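Local structure of clostridium acetobutylicum Q97KL0 (Clostridium acetobutylicum, 1XBF) at residues C42-A47 with R123-F128; I49-N54 with Q112-T117. The protein is of unknown function, a trimeric member of the UPF0047 (YjbQ) family with a sulfate-binding pocket that may accept an anionic ligand. All blocks are in the same frame, centred on the assembly; numbering follows the deposited sequence.

Contact 1: residues C42-A47 with R123-F128. With SO4 (sulfate ion), chain D.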
loop_
_atom_site.group_PDB
_atom_site.type_symbol
_atom_site.label_atom_id
_atom_site.label_comp_id
_atom_site.label_asym_id
_atom_site.label_seq_id
_atom_site.Cartn_x
_atom_site.Cartn_y
_atom_site.Cartn_z
ATOM N N CYS A 42 3.780 2.272 10.136
ATOM C CA CYS A 42 3.874 1.216 11.138
ATOM C C CYS A 42 5.286 0.644 11.099
ATOM O O CYS A 42 5.689 0.021 10.113
ATOM C CB CYS A 42 2.841 0.123 10.844
ATOM S SG CYS A 42 2.973 -1.355 11.880
ATOM N N PRO A 43 6.064 0.853 12.174
ATOM C CA PRO A 43 7.442 0.359 12.254
ATOM C C PRO A 43 7.590 -1.120 12.602
ATOM O O PRO A 43 8.668 -1.556 12.995
ATOM C CB PRO A 43 8.058 1.263 13.320
ATOM C CG PRO A 43 6.938 1.439 14.271
ATOM C CD PRO A 43 5.751 1.703 13.341
ATOM N N HIS A 44 6.520 -1.896 12.452
ATOM C CA HIS A 44 6.585 -3.321 12.769
ATOM C C HIS A 44 6.439 -4.195 11.528
ATOM O O HIS A 44 5.753 -3.824 10.573
ATOM C CB HIS A 44 5.509 -3.677 13.792
ATOM C CG HIS A 44 5.526 -2.799 15.005
ATOM N ND1 HIS A 44 4.920 -1.562 15.035
ATOM C CD2 HIS A 44 6.131 -2.950 16.207
ATOM C CE1 HIS A 44 5.150 -0.988 16.202
ATOM N NE2 HIS A 44 5.884 -1.808 16.932
ATOM N N THR A 45 7.082 -5.356 11.549
ATOM C CA THR A 45 7.038 -6.284 10.419
ATOM C C THR A 45 5.965 -7.355 10.562
ATOM O O THR A 45 5.810 -8.191 9.678
ATOM C CB THR A 45 8.391 -6.996 10.218
ATOM O OG1 THR A 45 8.756 -7.681 11.422
ATOM C CG2 THR A 45 9.475 -5.994 9.844
ATOM N N THR A 46 5.252 -7.344 11.686
ATOM C CA THR A 46 4.182 -8.307 11.915
ATOM C C THR A 46 2.879 -7.557 12.170
ATOM O O THR A 46 1.965 -8.060 12.817
ATOM C CB THR A 46 4.502 -9.268 13.105
ATOM O OG1 THR A 46 4.693 -8.524 14.320
ATOM C CG2 THR A 46 5.745 -10.068 12.802
ATOM N N ALA A 47 2.815 -6.341 11.637
ATOM C CA ALA A 47 1.646 -5.482 11.743
ATOM C C ALA A 47 1.706 -4.514 10.568
ATOM O O ALA A 47 2.714 -4.437 9.870
ATOM C CB ALA A 47 1.665 -4.705 13.063
ATOM N N ARG A 123 1.030 -7.166 22.111
ATOM C CA ARG A 123 2.332 -6.515 22.190
ATOM C C ARG A 123 2.177 -5.013 22.391
ATOM O O ARG A 123 1.087 -4.470 22.237
ATOM C CB ARG A 123 3.135 -6.772 20.905
ATOM C CG ARG A 123 3.392 -8.247 20.620
ATOM C CD ARG A 123 4.104 -8.483 19.297
ATOM N NE ARG A 123 5.497 -8.054 19.315
ATOM C CZ ARG A 123 6.359 -8.282 18.327
ATOM N NH1 ARG A 123 7.611 -7.854 18.423
ATOM N NH2 ARG A 123 5.966 -8.939 17.242
ATOM N N ASP A 124 3.272 -4.356 22.758
ATOM C CA ASP A 124 3.280 -2.908 22.939
ATOM C C ASP A 124 3.799 -2.381 21.606
ATOM O O ASP A 124 4.969 -2.556 21.282
ATOM C CB ASP A 124 4.230 -2.506 24.071
ATOM C CG ASP A 124 3.779 -3.024 25.424
ATOM O OD1 ASP A 124 2.692 -2.619 25.884
ATOM O OD2 ASP A 124 4.509 -3.843 26.020
ATOM N N ARG A 125 2.925 -1.749 20.834
ATOM C CA ARG A 125 3.306 -1.252 19.516
ATOM C C ARG A 125 3.410 0.260 19.417
ATOM O O ARG A 125 3.035 0.987 20.329
ATOM C CB ARG A 125 2.298 -1.745 18.474
ATOM C CG ARG A 125 2.054 -3.249 18.474
ATOM C CD ARG A 125 3.267 -4.030 17.986
ATOM N NE ARG A 125 2.851 -5.248 17.295
ATOM C CZ ARG A 125 3.682 -6.076 16.675
ATOM N NH1 ARG A 125 4.984 -5.826 16.663
ATOM N NH2 ARG A 125 3.211 -7.140 16.040
ATOM N N LYS A 126 3.927 0.717 18.283
ATOM C CA LYS A 126 4.080 2.134 18.003
ATOM C C LYS A 126 3.514 2.419 16.615
ATOM O O LYS A 126 3.397 1.527 15.774
ATOM C CB LYS A 126 5.559 2.531 18.013
ATOM C CG LYS A 126 6.239 2.512 19.376
ATOM C CD LYS A 126 5.712 3.627 20.269
ATOM C CE LYS A 126 6.628 3.852 21.460
ATOM N NZ LYS A 126 8.009 4.201 21.017
ATOM N N VAL A 127 3.157 3.670 16.380
ATOM C CA VAL A 127 2.656 4.066 15.082
ATOM C C VAL A 127 3.146 5.491 14.902
ATOM O O VAL A 127 3.007 6.315 15.810
ATOM C CB VAL A 127 1.104 3.987 15.011
ATOM C CG1 VAL A 127 0.471 5.038 15.905
ATOM C CG2 VAL A 127 0.644 4.149 13.568
ATOM N N PHE A 128 3.764 5.772 13.758
ATOM C CA PHE A 128 4.272 7.111 13.495
ATOM C C PHE A 128 3.303 7.875 12.609
ATOM O O PHE A 128 2.740 7.319 11.663
ATOM C CB PHE A 128 5.629 7.070 12.788
ATOM C CG PHE A 128 6.635 6.157 13.423
ATOM C CD1 PHE A 128 6.629 5.920 14.792
ATOM C CD2 PHE A 128 7.632 5.574 12.647
ATOM C CE1 PHE A 128 7.606 5.116 15.382
ATOM C CE2 PHE A 128 8.615 4.769 13.221
ATOM C CZ PHE A 128 8.605 4.538 14.594
HETATM S S SO4 D . 8.269 -6.232 14.940
HETATM O O1 SO4 D . 8.749 -7.305 15.823
HETATM O O2 SO4 D . 9.078 -6.222 13.707
HETATM O O3 SO4 D . 6.852 -6.475 14.608
HETATM O O4 SO4 D . 8.387 -4.934 15.622
#

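Contact 2: residues I49-N54 with Q112-T117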
loop_
_atom_site.group_PDB
_atom_site.type_symbol
_atom_site.label_atom_id
_atom_site.label_comp_id
_atom_site.label_asym_id
_atom_site.label_seq_id
_atom_site.Cartn_x
_atom_site.Cartn_y
_atom_site.Cartn_z
ATOM N N ILE A 49 -0.785 -1.077 8.392
ATOM C CA ILE A 49 -1.830 -0.069 8.419
ATOM C C ILE A 49 -2.746 -0.288 7.209
ATOM O O ILE A 49 -2.269 -0.595 6.126
ATOM C CB ILE A 49 -1.245 1.359 8.246
ATOM C CG1 ILE A 49 -0.147 1.641 9.287
ATOM C CG2 ILE A 49 -2.364 2.380 8.338
ATOM C CD1 ILE A 49 -0.664 1.813 10.705
ATOM N N THR A 50 -4.052 -0.155 7.392
ATOM C CA THR A 50 -4.968 -0.241 6.256
ATOM C C THR A 50 -6.102 0.712 6.533
ATOM O O THR A 50 -6.290 1.158 7.673
ATOM C CB THR A 50 -5.567 -1.659 6.008
ATOM O OG1 THR A 50 -6.195 -1.681 4.711
ATOM C CG2 THR A 50 -6.615 -2.004 7.060
ATOM N N ILE A 51 -6.852 1.036 5.490
ATOM C CA ILE A 51 -7.988 1.925 5.623
ATOM C C ILE A 51 -9.186 1.126 5.135
ATOM O O ILE A 51 -9.161 0.589 4.023
ATOM C CB ILE A 51 -7.807 3.188 4.756
ATOM C CG1 ILE A 51 -6.553 3.952 5.210
ATOM C CG2 ILE A 51 -9.037 4.055 4.848
ATOM C CD1 ILE A 51 -6.304 5.260 4.454
ATOM N N ASN A 52 -10.218 1.014 5.965
ATOM C CA ASN A 52 -11.407 0.270 5.572
ATOM C C ASN A 52 -12.623 0.684 6.396
ATOM O O ASN A 52 -12.579 1.701 7.106
ATOM C CB ASN A 52 -11.160 -1.242 5.684
ATOM C CG ASN A 52 -11.919 -2.032 4.622
ATOM O OD1 ASN A 52 -13.156 -2.053 4.605
ATOM N ND2 ASN A 52 -11.181 -2.673 3.721
ATOM N N GLU A 53 -13.698 -0.098 6.303
ATOM C CA GLU A 53 -14.945 0.214 6.999
ATOM C C GLU A 53 -14.798 0.447 8.498
ATOM O O GLU A 53 -14.275 -0.397 9.217
ATOM C CB GLU A 53 -15.989 -0.881 6.753
ATOM C CG GLU A 53 -17.342 -0.597 7.421
ATOM C CD GLU A 53 -18.460 -0.310 6.425
ATOM O OE1 GLU A 53 -18.257 0.492 5.489
ATOM O OE2 GLU A 53 -19.555 -0.882 6.587
ATOM N N ASN A 54 -15.307 1.589 8.946
ATOM C CA ASN A 54 -15.256 2.029 10.339
ATOM C C ASN A 54 -16.524 1.659 11.125
ATOM O O ASN A 54 -16.540 1.715 12.351
ATOM C CB ASN A 54 -15.085 3.559 10.373
ATOM C CG ASN A 54 -14.434 4.048 11.652
ATOM O OD1 ASN A 54 -14.749 3.573 12.743
ATOM N ND2 ASN A 54 -13.527 5.014 11.526
ATOM N N GLN A 112 -15.008 5.436 6.487
ATOM C CA GLN A 112 -13.678 4.978 6.148
ATOM C C GLN A 112 -12.779 5.309 7.329
ATOM O O GLN A 112 -12.525 6.476 7.606
ATOM C CB GLN A 112 -13.195 5.698 4.884
ATOM C CG GLN A 112 -11.941 5.118 4.261
ATOM C CD GLN A 112 -11.559 5.814 2.962
ATOM O OE1 GLN A 112 -11.582 7.041 2.877
ATOM N NE2 GLN A 112 -11.187 5.034 1.953
ATOM N N GLY A 113 -12.319 4.282 8.038
ATOM C CA GLY A 113 -11.446 4.505 9.178
ATOM C C GLY A 113 -10.037 3.994 8.951
ATOM O O GLY A 113 -9.795 3.147 8.080
ATOM N N ILE A 114 -9.092 4.513 9.731
ATOM C CA ILE A 114 -7.695 4.099 9.623
ATOM C C ILE A 114 -7.409 3.059 10.704
ATOM O O ILE A 114 -7.618 3.314 11.898
ATOM C CB ILE A 114 -6.732 5.292 9.821
ATOM C CG1 ILE A 114 -7.083 6.411 8.840
ATOM C CG2 ILE A 114 -5.292 4.829 9.607
ATOM C CD1 ILE A 114 -6.422 7.748 9.157
ATOM N N TYR A 115 -6.907 1.899 10.282
ATOM C CA TYR A 115 -6.619 0.787 11.193
ATOM C C TYR A 115 -5.175 0.366 11.335
ATOM O O TYR A 115 -4.407 0.398 10.377
ATOM C CB TYR A 115 -7.371 -0.468 10.749
ATOM C CG TYR A 115 -8.862 -0.436 10.931
ATOM C CD1 TYR A 115 -9.438 -0.618 12.190
ATOM C CD2 TYR A 115 -9.708 -0.261 9.837
ATOM C CE1 TYR A 115 -10.829 -0.634 12.348
ATOM C CE2 TYR A 115 -11.097 -0.277 9.987
ATOM C CZ TYR A 115 -11.647 -0.462 11.235
ATOM O OH TYR A 115 -13.015 -0.466 11.358
ATOM N N PHE A 116 -4.823 -0.047 12.551
ATOM C CA PHE A 116 -3.516 -0.603 12.832
ATOM C C PHE A 116 -3.891 -2.082 12.767
ATOM O O PHE A 116 -4.748 -2.524 13.530
ATOM C CB PHE A 116 -3.054 -0.257 14.252
ATOM C CG PHE A 116 -1.736 -0.873 14.623
ATOM C CD1 PHE A 116 -1.661 -2.184 15.082
ATOM C CD2 PHE A 116 -0.556 -0.147 14.488
ATOM C CE1 PHE A 116 -0.426 -2.759 15.401
ATOM C CE2 PHE A 116 0.674 -0.708 14.804
ATOM C CZ PHE A 116 0.743 -2.011 15.259
ATOM N N THR A 117 -3.285 -2.840 11.862
ATOM C CA THR A 117 -3.616 -4.250 11.735
ATOM C C THR A 117 -2.591 -5.134 12.442
ATOM O O THR A 117 -1.485 -5.335 11.953
ATOM C CB THR A 117 -3.696 -4.660 10.254
ATOM O OG1 THR A 117 -2.412 -4.498 9.634
ATOM C CG2 THR A 117 -4.710 -3.787 9.522
HETATM O O HOH W 1 -10.923 2.088 2.378
#

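Contact 1: residues C42-A47 with R123-F128
Arg125 lays its CD over one face of the His44 ring and carries its guanidinium on to Thr46, so that one long side chain joins the strand 124-133 to two points of the loop 42-47. The CD is 3.7 Å from the centroid of the imidazole, in a CH-pi contact; the ring and guanidinium planes are 64° apart. Bends at chi2 (-69°) and chi3 (-148°) take the guanidinium beyond the ring. There Arg125 NH2 donates to Thr46 OG1 at 2.7 Å, nearly in the guanidinium plane, while Arg125 NH1 reaches O3 of a bound sulfate at 2.9 Å. A salt bridge from NH2 to Glu118 gives the same group a second hold.

The edge of the His44 ring faces the backbone of Lys126, with CE1 3.0 Å from Lys126 N, a close approach and not a bond. Further along, Pro43 lays CG over the face of Phe128, 4.0 Å from the ring centroid; the compact proline ring suits a flat aromatic surface.

The sulfate, probably from the crystallisation liquor, shows what the loop can hold. Thr45 N and Thr45 OG1 both donate to its O2, the hydroxyl at 2.7 Å, and Thr46 OG1 donates to O3. Arg123 NH1 takes O1 at 2.9 Å, and its NH2 forms a salt bridge with Asp120. Arg125 NH1 lies over the face of this guanidinium, both groups turned to the sulfate. Backbone N-H groups, hydroxyls and two arginines are well suited to an oxyanion.

The loop joins strands 37-41 and 47-53. Helix 84-93 packs on Thr45 and Thr46, strand 5-10 flanks the strand 124-133, and Phe116 of strand 112-118 packs against Ala47 and Arg125. Beyond Pro43 and Phe128 comes the second subunit, with Gln112 and Lys107.

Contact 2: residues I49-N54 with Q112-T117
Tyr115 stretches its ring along the neighbouring strand from its partner Thr50 toward Glu53, whose carbonyl O lies at the ring edge, in its plane. The phenol OH donates to Glu53 O; the modelled 2.5 Å is very short, and the exact length is doubtful. With CG beside the backbone N (chi1 -70°), the ring reaches the place where strand 47-53 ends. Behind it, Thr50 CG2 meets Thr117 CG2 at 3.6 Å, the two side chains crossing at about a right angle; beta-branched threonines suit such an extended backbone.

Ile49, Ile51, Ile114 and Phe116 occupy the other face. Ile49 CG2 approaches Ile114 CG2 at 4.0 Å, the pair crossing obliquely, and Ile49 CD1 comes to Phe116 CD2 at 4.3 Å. Strand 96-102 packs against the isoleucines.

The strands run antiparallel. Thr50 and Tyr115 form a hydrogen-bonded pair, with Tyr115 N to Thr50 O at 2.8 Å; Asn52 and Gly113 form the next, with Gly113 N to Asn52 O also at 2.8 Å. Asn54 ND2 lies 3.2 Å from Gly113 CA, where a residue without a side chain fits.

The sheet thus has an apolar face of Ile49, Ile51, Ile114 and Phe116 and a mixed one on which polar groups find partners: Thr50 OG1 and Asn52 ND2 both bond to Ser91 of the third subunit, which ties this antiparallel pair of strands to the trimer.

Overall arrangement
The two contacts touch, centres about 15 Å apart, and adjoin in the chain: the loop 42-47 runs into strand 47-53 of contact 2, and strand 112-118 is followed by strand 124-133 of contact 1. Phe116 is the main go-between, its CZ 3.6 Å from both Ala47 CB and Arg125 CB; Ala47 CB also lies 3.4 Å from Thr117 O. The strand pair of contact 2, part of a three-stranded sheet, packs here against the sulfate-binding loop 42-47. Gln112 of a neighbouring chain bonds to Cys42 O, and the Glu53 side chain, packed on Thr45 of the third subunit, is about 5 Å from a bound sulfate other than that of contact 1, consistent with pockets at subunit interfaces.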